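Local coordinates for 26S proteasome regulatory subunit rpn10 (Schizosaccharomyces pombe, PDB 2X5N), which protects polyubiquitin chains from disassembly by deubiquitinating enzymes and so promotes protein degradation by the 26S proteasome, at residues A[50-62]-A[78-92]. Sequence-based numbering, arbitrary orientation. Where two conformers were deposited one is given.
Sequences LMTIGDNSPQVLS and LPVRGNAKFGDGIQI
Lys85 N, at the N-cap of helix 86-98, gives a hydrogen bond of 2.8 Å to Ile53 O, and a type I' turn at Gly54 to Ser57 lies against the loop leading into that helix. Asn56 holds this loop twice. Its N donates to Asn83 O in the carbonyl plane, on a lone pair. Its OD1 takes Asn83 N at 2.9 Å, from above the amide plane. Beside it, Arg81 NH1 meets Asp55 OD1 at 3.0 Å in a salt bridge. OD1 sits at the guanidinium edge, in its plane, but the carboxylate itself is turned 77° from that plane. Asp55 CG is anti to the backbone N (chi1 -166°), which carries the carboxylate over to Arg81 CG, with OD2 against the Pro79 ring. With an alanine at this position the carboxylate is gone, and the Arg81 guanidinium would probably lose this charge partner and be freer to turn. In this von Willebrand factor A domain, the contact joins the edge hairpin of strands 47-52 and 60-63 to a helix flanking the sheet. Gly89 lets the hairpin come close, since a CB there would run into Ile53 CG2: Ile53 CG2 lies 4.0 Å from Gly89 CA, and Pro58 CG is 3.6 Å from Gly89 N. Met51 bends at chi3 (58°) and lays CE against Ile92 CG2 at 3.6 Å. Leu78 CD2 meets Thr52 CG2 tip to tip and also touches Leu61 CD1.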
ATOM      1  N   LEU A  50      -2.664  -1.567  -8.869  1.00  3.53           N
ATOM      2  CA  LEU A  50      -1.950  -0.367  -8.487  1.00  4.29           C
ATOM      3  C   LEU A  50      -2.914   0.814  -8.471  1.00  4.56           C
ATOM      4  O   LEU A  50      -3.646   1.047  -9.433  1.00  5.40           O
ATOM      5  CB  LEU A  50      -0.803  -0.075  -9.457  1.00  5.49           C
ATOM      6  CG  LEU A  50       0.049   1.137  -9.120  1.00  5.35           C
ATOM      7  CD1 LEU A  50       0.780   0.933  -7.805  1.00  7.26           C
ATOM      8  CD2 LEU A  50       1.048   1.435 -10.237  1.00  7.13           C
ATOM      9  N   MET A  51      -2.884   1.562  -7.377  1.00  4.10           N
ATOM     10  CA  MET A  51      -3.652   2.780  -7.224  1.00  4.65           C
ATOM     11  C   MET A  51      -2.770   3.857  -6.649  1.00  4.22           C
ATOM     12  O   MET A  51      -1.795   3.578  -5.957  1.00  5.63           O
ATOM     13  CB  MET A  51      -4.779   2.604  -6.194  1.00  8.96           C
ATOM     14  CG  MET A  51      -5.978   1.905  -6.679  1.00 11.15           C
ATOM     15  SD  MET A  51      -7.174   1.809  -5.342  1.00  9.51           S
ATOM     16  CE  MET A  51      -7.446   3.511  -4.916  1.00  9.29           C
ATOM     17  N   THR A  52      -3.137   5.098  -6.914  1.00  6.06           N
ATOM     18  CA  THR A  52      -2.617   6.233  -6.176  1.00  4.33           C
ATOM     19  C   THR A  52      -3.586   6.682  -5.087  1.00  6.24           C
ATOM     20  O   THR A  52      -4.789   6.382  -5.135  1.00  8.08           O
ATOM     21  CB  THR A  52      -2.441   7.442  -7.095  1.00  7.13           C
ATOM     22  OG1 THR A  52      -3.741   7.835  -7.571  1.00  8.20           O
ATOM     23  CG2 THR A  52      -1.528   7.145  -8.254  1.00  8.64           C
ATOM     24  N   ILE A  53      -3.070   7.434  -4.106  1.00  4.60           N
ATOM     25  CA  ILE A  53      -3.943   8.096  -3.141  1.00  5.07           C
ATOM     26  C   ILE A  53      -3.726   9.596  -3.082  1.00  5.20           C
ATOM     27  O   ILE A  53      -4.420  10.282  -2.352  1.00  7.06           O
ATOM     28  CB  ILE A  53      -3.883   7.485  -1.740  1.00  8.36           C
ATOM     29  CG1 ILE A  53      -2.512   7.711  -1.099  1.00 11.13           C
ATOM     30  CG2 ILE A  53      -4.193   6.009  -1.796  1.00 10.13           C
ATOM     31  CD1 ILE A  53      -2.469   7.473   0.406  1.00 16.20           C
ATOM     32  N   GLY A  54      -2.837  10.107  -3.920  1.00  4.39           N
ATOM     33  CA  GLY A  54      -2.514  11.518  -3.911  1.00  6.08           C
ATOM     34  C   GLY A  54      -2.975  12.247  -5.144  1.00  5.98           C
ATOM     35  O   GLY A  54      -3.958  11.849  -5.818  1.00  6.81           O
ATOM     36  N   ASP A  55      -2.316  13.371  -5.406  1.00  6.78           N
ATOM     37  CA  ASP A  55      -2.806  14.234  -6.473  1.00  7.73           C
ATOM     38  C   ASP A  55      -4.285  14.561  -6.374  1.00  7.03           C
ATOM     39  O   ASP A  55      -4.975  14.588  -7.384  1.00  7.69           O
ATOM     40  CB  ASP A  55      -2.239  13.894  -7.867  1.00  7.96           C
ATOM     41  CG  ASP A  55      -2.465  14.957  -8.905  1.00  8.33           C
ATOM     42  OD1 ASP A  55      -2.615  16.149  -8.553  1.00  8.86           O
ATOM     43  OD2 ASP A  55      -2.459  14.549 -10.094  1.00  9.35           O
ATOM     44  N   ASN A  56      -4.775  14.698  -5.142  1.00  6.63           N
ATOM     45  CA  ASN A  56      -6.151  15.117  -4.957  1.00  8.61           C
ATOM     46  C   ASN A  56      -7.286  14.132  -5.098  1.00  7.99           C
ATOM     47  O   ASN A  56      -8.420  14.416  -4.757  1.00 11.98           O
ATOM     48  CB  ASN A  56      -6.466  16.502  -5.535  1.00  9.79           C
ATOM     49  CG  ASN A  56      -5.440  17.526  -5.173  1.00  9.40           C
ATOM     50  OD1 ASN A  56      -5.217  17.802  -3.992  1.00 10.56           O
ATOM     51  ND2 ASN A  56      -4.804  18.116  -6.188  1.00 13.59           N
ATOM     52  N   SER A  57      -6.972  12.966  -5.638  1.00  7.67           N
ATOM     53  CA  SER A  57      -8.013  12.029  -6.029  1.00  6.97           C
ATOM     54  C   SER A  57      -7.387  10.690  -6.338  1.00  6.79           C
ATOM     55  O   SER A  57      -6.618  10.565  -7.293  1.00  7.37           O
ATOM     56  CB  SER A  57      -8.773  12.526  -7.269  1.00 10.17           C
ATOM     57  OG  SER A  57      -9.820  11.618  -7.529  1.00 13.55           O
ATOM     58  N   PRO A  58      -7.703   9.677  -5.542  1.00  5.46           N
ATOM     59  CA  PRO A  58      -7.221   8.335  -5.857  1.00  5.92           C
ATOM     60  C   PRO A  58      -7.528   7.784  -7.220  1.00  6.19           C
ATOM     61  O   PRO A  58      -8.679   7.957  -7.637  1.00  8.39           O
ATOM     62  CB  PRO A  58      -7.685   7.470  -4.692  1.00  6.77           C
ATOM     63  CG  PRO A  58      -7.989   8.430  -3.595  1.00  8.40           C
ATOM     64  CD  PRO A  58      -8.431   9.707  -4.267  1.00  8.87           C
ATOM     65  N   GLN A  59      -6.581   7.165  -7.907  1.00  6.41           N
ATOM     66  CA  GLN A  59      -6.812   6.662  -9.247  1.00  6.14           C
ATOM     67  C   GLN A  59      -6.398   5.208  -9.331  1.00  6.56           C
ATOM     68  O   GLN A  59      -5.378   4.847  -8.796  1.00  7.62           O
ATOM     69  CB  GLN A  59      -5.936   7.404 -10.250  1.00  9.47           C
ATOM     70  CG  GLN A  59      -6.025   8.885 -10.238  1.00 15.21           C
ATOM     71  CD  GLN A  59      -7.342   9.376 -10.760  1.00 16.86           C
ATOM     72  OE1 GLN A  59      -7.795   8.950 -11.827  1.00 22.27           O
ATOM     73  NE2 GLN A  59      -7.958  10.316 -10.040  1.00 16.96           N
ATOM     74  N   VAL A  60      -7.167   4.380 -10.029  1.00  6.44           N
ATOM     75  CA  VAL A  60      -6.712   3.047 -10.343  1.00  7.47           C
ATOM     76  C   VAL A  60      -5.785   3.140 -11.568  1.00  6.96           C
ATOM     77  O   VAL A  60      -6.213   3.544 -12.646  1.00 10.85           O
ATOM     78  CB  VAL A  60      -7.886   2.081 -10.604  1.00  9.80           C
ATOM     79  CG1 VAL A  60      -7.347   0.708 -10.992  1.00 12.22           C
ATOM     80  CG2 VAL A  60      -8.793   2.007  -9.391  1.00 11.61           C
ATOM     81  N   LEU A  61      -4.518   2.808 -11.379  1.00  5.60           N
ATOM     82  CA  LEU A  61      -3.521   2.836 -12.454  1.00  6.86           C
ATOM     83  C   LEU A  61      -3.399   1.526 -13.205  1.00  7.49           C
ATOM     84  O   LEU A  61      -3.151   1.520 -14.400  1.00  8.19           O
ATOM     85  CB  LEU A  61      -2.151   3.206 -11.886  1.00  8.13           C
ATOM     86  CG  LEU A  61      -1.997   4.588 -11.256  1.00  8.70           C
ATOM     87  CD1 LEU A  61      -0.515   4.853 -10.914  1.00  9.68           C
ATOM     88  CD2 LEU A  61      -2.600   5.696 -12.115  1.00 14.66           C
ATOM     89  N   SER A  62      -3.514   0.420 -12.488  1.00  7.06           N
ATOM     90  CA  SER A  62      -3.480  -0.889 -13.110  1.00  7.97           C
ATOM     91  C   SER A  62      -4.460  -1.784 -12.424  1.00  8.06           C
ATOM     92  O   SER A  62      -4.483  -1.857 -11.189  1.00  7.88           O
ATOM     93  CB  SER A  62      -2.099  -1.534 -12.998  1.00  7.73           C
ATOM     94  OG  SER A  62      -2.113  -2.819 -13.616  1.00  9.92           O
ATOM     95  N   LEU A  78       3.440  10.097 -14.148  1.00 13.93           N
ATOM     96  CA  LEU A  78       2.442  10.289 -13.106  1.00 11.82           C
ATOM     97  C   LEU A  78       2.746  11.569 -12.353  1.00  9.51           C
ATOM     98  O   LEU A  78       3.850  11.750 -11.879  1.00  9.48           O
ATOM     99  CB  LEU A  78       2.453   9.119 -12.120  1.00 10.32           C
ATOM    100  CG  LEU A  78       1.402   9.163 -11.023  1.00  8.82           C
ATOM    101  CD1 LEU A  78       0.018   8.898 -11.565  1.00 13.25           C
ATOM    102  CD2 LEU A  78       1.727   8.146  -9.952  1.00 10.74           C
ATOM    103  N   PRO A  79       1.757  12.462 -12.226  1.00  7.99           N
ATOM    104  CA  PRO A  79       1.962  13.564 -11.296  1.00  9.12           C
ATOM    105  C   PRO A  79       2.258  13.239  -9.857  1.00  6.40           C
ATOM    106  O   PRO A  79       1.562  12.352  -9.353  1.00  7.66           O
ATOM    107  CB  PRO A  79       0.806  14.529 -11.560  1.00  9.67           C
ATOM    108  CG  PRO A  79       0.139  14.003 -12.807  1.00 11.03           C
ATOM    109  CD  PRO A  79       0.433  12.533 -12.858  1.00 10.12           C
ATOM    110  N   VAL A  80       3.159  13.956  -9.202  1.00  6.68           N
ATOM    111  CA  VAL A  80       3.424  13.800  -7.785  1.00  6.63           C
ATOM    112  C   VAL A  80       3.257  15.206  -7.210  1.00  6.28           C
ATOM    113  O   VAL A  80       4.093  16.083  -7.433  1.00  8.29           O
ATOM    114  CB  VAL A  80       4.836  13.235  -7.526  1.00  6.87           C
ATOM    115  CG1 VAL A  80       5.038  13.043  -6.031  1.00  7.20           C
ATOM    116  CG2 VAL A  80       5.018  11.892  -8.242  1.00  8.92           C
ATOM    117  N   ARG A  81       2.125  15.434  -6.546  1.00  6.28           N
ATOM    118  CA  ARG A  81       1.674  16.772  -6.171  1.00  6.61           C
ATOM    119  C   ARG A  81       0.347  16.659  -5.432  1.00  5.40           C
ATOM    120  O   ARG A  81      -0.233  15.582  -5.349  1.00  5.86           O
ATOM    121  CB  ARG A  81       1.475  17.635  -7.431  1.00  6.76           C
ATOM    122  CG  ARG A  81       0.348  17.109  -8.321  1.00  6.56           C
ATOM    123  CD  ARG A  81       0.137  17.963  -9.563  1.00  6.89           C
ATOM    124  NE  ARG A  81      -0.083  19.373  -9.240  1.00  6.12           N
ATOM    125  CZ  ARG A  81      -1.226  19.877  -8.795  1.00  7.53           C
ATOM    126  NH1 ARG A  81      -2.283  19.098  -8.597  1.00  8.33           N
ATOM    127  NH2 ARG A  81      -1.307  21.179  -8.542  1.00  8.38           N
ATOM    128  N   GLY A  82      -0.143  17.775  -4.911  1.00  5.38           N
ATOM    129  CA  GLY A  82      -1.473  17.772  -4.322  1.00  6.49           C
ATOM    130  C   GLY A  82      -1.628  16.998  -3.024  1.00  5.60           C
ATOM    131  O   GLY A  82      -0.648  16.631  -2.379  1.00  6.32           O
ATOM    132  N   ASN A  83      -2.880  16.815  -2.620  1.00  6.60           N
ATOM    133  CA  ASN A  83      -3.223  16.207  -1.341  1.00  7.10           C
ATOM    134  C   ASN A  83      -3.411  14.710  -1.426  1.00  5.15           C
ATOM    135  O   ASN A  83      -3.826  14.177  -2.462  1.00  7.22           O
ATOM    136  CB  ASN A  83      -4.561  16.764  -0.831  1.00  9.24           C
ATOM    137  CG  ASN A  83      -4.533  18.247  -0.622  1.00 13.07           C
ATOM    138  OD1 ASN A  83      -3.531  18.790  -0.212  1.00 16.17           O
ATOM    139  ND2 ASN A  83      -5.638  18.908  -0.913  1.00 14.86           N
ATOM    140  N   ALA A  84      -3.139  14.037  -0.311  1.00  5.59           N
ATOM    141  CA  ALA A  84      -3.422  12.618  -0.179  1.00  5.48           C
ATOM    142  C   ALA A  84      -4.807  12.427   0.414  1.00  5.03           C
ATOM    143  O   ALA A  84      -5.207  13.155   1.329  1.00  6.29           O
ATOM    144  CB  ALA A  84      -2.387  11.971   0.702  1.00  7.62           C
ATOM    145  N   LYS A  85      -5.491  11.398  -0.071  1.00  4.85           N
ATOM    146  CA  LYS A  85      -6.836  11.062   0.369  1.00  5.28           C
ATOM    147  C   LYS A  85      -6.855   9.609   0.799  1.00  4.33           C
ATOM    148  O   LYS A  85      -7.339   8.742   0.080  1.00  4.48           O
ATOM    149  CB  LYS A  85      -7.801  11.262  -0.790  1.00  6.98           C
ATOM    150  CG  LYS A  85      -7.730  12.653  -1.402  1.00  9.40           C
ATOM    151  CD  LYS A  85      -8.309  13.660  -0.468  1.00 14.22           C
ATOM    152  CE  LYS A  85      -8.375  15.033  -1.114  1.00 22.88           C
ATOM    153  NZ  LYS A  85      -9.149  15.969  -0.252  1.00 26.64           N
ATOM    154  N   PHE A  86      -6.338   9.357   1.995  1.00  4.42           N
ATOM    155  CA  PHE A  86      -6.135   8.000   2.489  1.00  5.40           C
ATOM    156  C   PHE A  86      -7.436   7.187   2.557  1.00  4.86           C
ATOM    157  O   PHE A  86      -7.536   6.094   1.987  1.00  4.77           O
ATOM    158  CB  PHE A  86      -5.475   8.035   3.865  1.00  5.77           C
ATOM    159  CG  PHE A  86      -5.318   6.678   4.478  1.00  5.79           C
ATOM    160  CD1 PHE A  86      -4.321   5.812   4.058  1.00  6.72           C
ATOM    161  CD2 PHE A  86      -6.168   6.252   5.489  1.00  6.43           C
ATOM    162  CE1 PHE A  86      -4.191   4.541   4.614  1.00  7.57           C
ATOM    163  CE2 PHE A  86      -6.028   4.994   6.059  1.00  8.48           C
ATOM    164  CZ  PHE A  86      -5.041   4.151   5.618  1.00  8.65           C
ATOM    165  N   GLY A  87      -8.449   7.719   3.239  1.00  5.44           N
ATOM    166  CA  GLY A  87      -9.691   6.972   3.398  1.00  5.60           C
ATOM    167  C   GLY A  87     -10.406   6.720   2.071  1.00  5.35           C
ATOM    168  O   GLY A  87     -10.905   5.631   1.816  1.00  5.61           O
ATOM    169  N   ASP A  88     -10.480   7.735   1.221  1.00  5.07           N
ATOM    170  CA  ASP A  88     -11.048   7.524  -0.110  1.00  5.43           C
ATOM    171  C   ASP A  88     -10.288   6.422  -0.831  1.00  4.34           C
ATOM    172  O   ASP A  88     -10.886   5.590  -1.508  1.00  4.88           O
ATOM    173  CB  ASP A  88     -10.986   8.800  -0.959  1.00  6.60           C
ATOM    174  CG  ASP A  88     -12.005   9.839  -0.565  1.00 11.26           C
ATOM    175  OD1 ASP A  88     -12.990   9.539   0.123  1.00 13.04           O
ATOM    176  OD2 ASP A  88     -11.851  10.982  -1.012  1.00 15.95           O
ATOM    177  N   GLY A  89      -8.956   6.417  -0.709  1.00  4.36           N
ATOM    178  CA  GLY A  89      -8.145   5.408  -1.372  1.00  5.20           C
ATOM    179  C   GLY A  89      -8.456   3.996  -0.899  1.00  4.22           C
ATOM    180  O   GLY A  89      -8.613   3.100  -1.729  1.00  5.25           O
ATOM    181  N   ILE A  90      -8.525   3.765   0.402  0.54  5.27           N
ATOM    182  CA  ILE A  90      -8.753   2.404   0.841  0.54  5.23           C
ATOM    183  C   ILE A  90     -10.207   1.970   0.600  0.54  4.76           C
ATOM    184  O   ILE A  90     -10.479   0.778   0.507  0.54  6.33           O
ATOM    185  CB  ILE A  90      -8.327   2.167   2.303  0.54  5.18           C
ATOM    186  CG1 ILE A  90      -9.135   3.052   3.244  0.54  9.25           C
ATOM    187  CG2 ILE A  90      -6.823   2.400   2.475  0.54  5.38           C
ATOM    188  CD1 ILE A  90      -8.890   2.753   4.739  0.54 11.94           C
ATOM    189  N   GLN A  91     -11.129   2.921   0.449  1.00  3.99           N
ATOM    190  CA  GLN A  91     -12.487   2.568   0.025  1.00  4.43           C
ATOM    191  C   GLN A  91     -12.544   2.185  -1.457  1.00  4.13           C
ATOM    192  O   GLN A  91     -13.123   1.163  -1.820  1.00  4.75           O
ATOM    193  CB  GLN A  91     -13.440   3.712   0.343  1.00  5.38           C
ATOM    194  CG  GLN A  91     -13.672   3.890   1.805  1.00  6.39           C
ATOM    195  CD  GLN A  91     -14.698   4.951   2.103  1.00  7.45           C
ATOM    196  OE1 GLN A  91     -14.929   5.859   1.304  1.00  7.49           O
ATOM    197  NE2 GLN A  91     -15.330   4.843   3.270  1.00 10.67           N
ATOM    198  N   ILE A  92     -11.918   2.991  -2.314  1.00  4.29           N
ATOM    199  CA  ILE A  92     -11.872   2.689  -3.734  1.00  4.26           C
ATOM    200  C   ILE A  92     -11.147   1.361  -3.973  1.00  3.93           C
ATOM    201  O   ILE A  92     -11.529   0.571  -4.838  1.00  5.43           O
ATOM    202  CB  ILE A  92     -11.233   3.839  -4.503  1.00  5.19           C
ATOM    203  CG1 ILE A  92     -12.153   5.074  -4.483  1.00  5.07           C
ATOM    204  CG2 ILE A  92     -10.924   3.446  -5.942  1.00  7.62           C
ATOM    205  CD1 ILE A  92     -11.479   6.358  -4.935  1.00  8.64           C
TER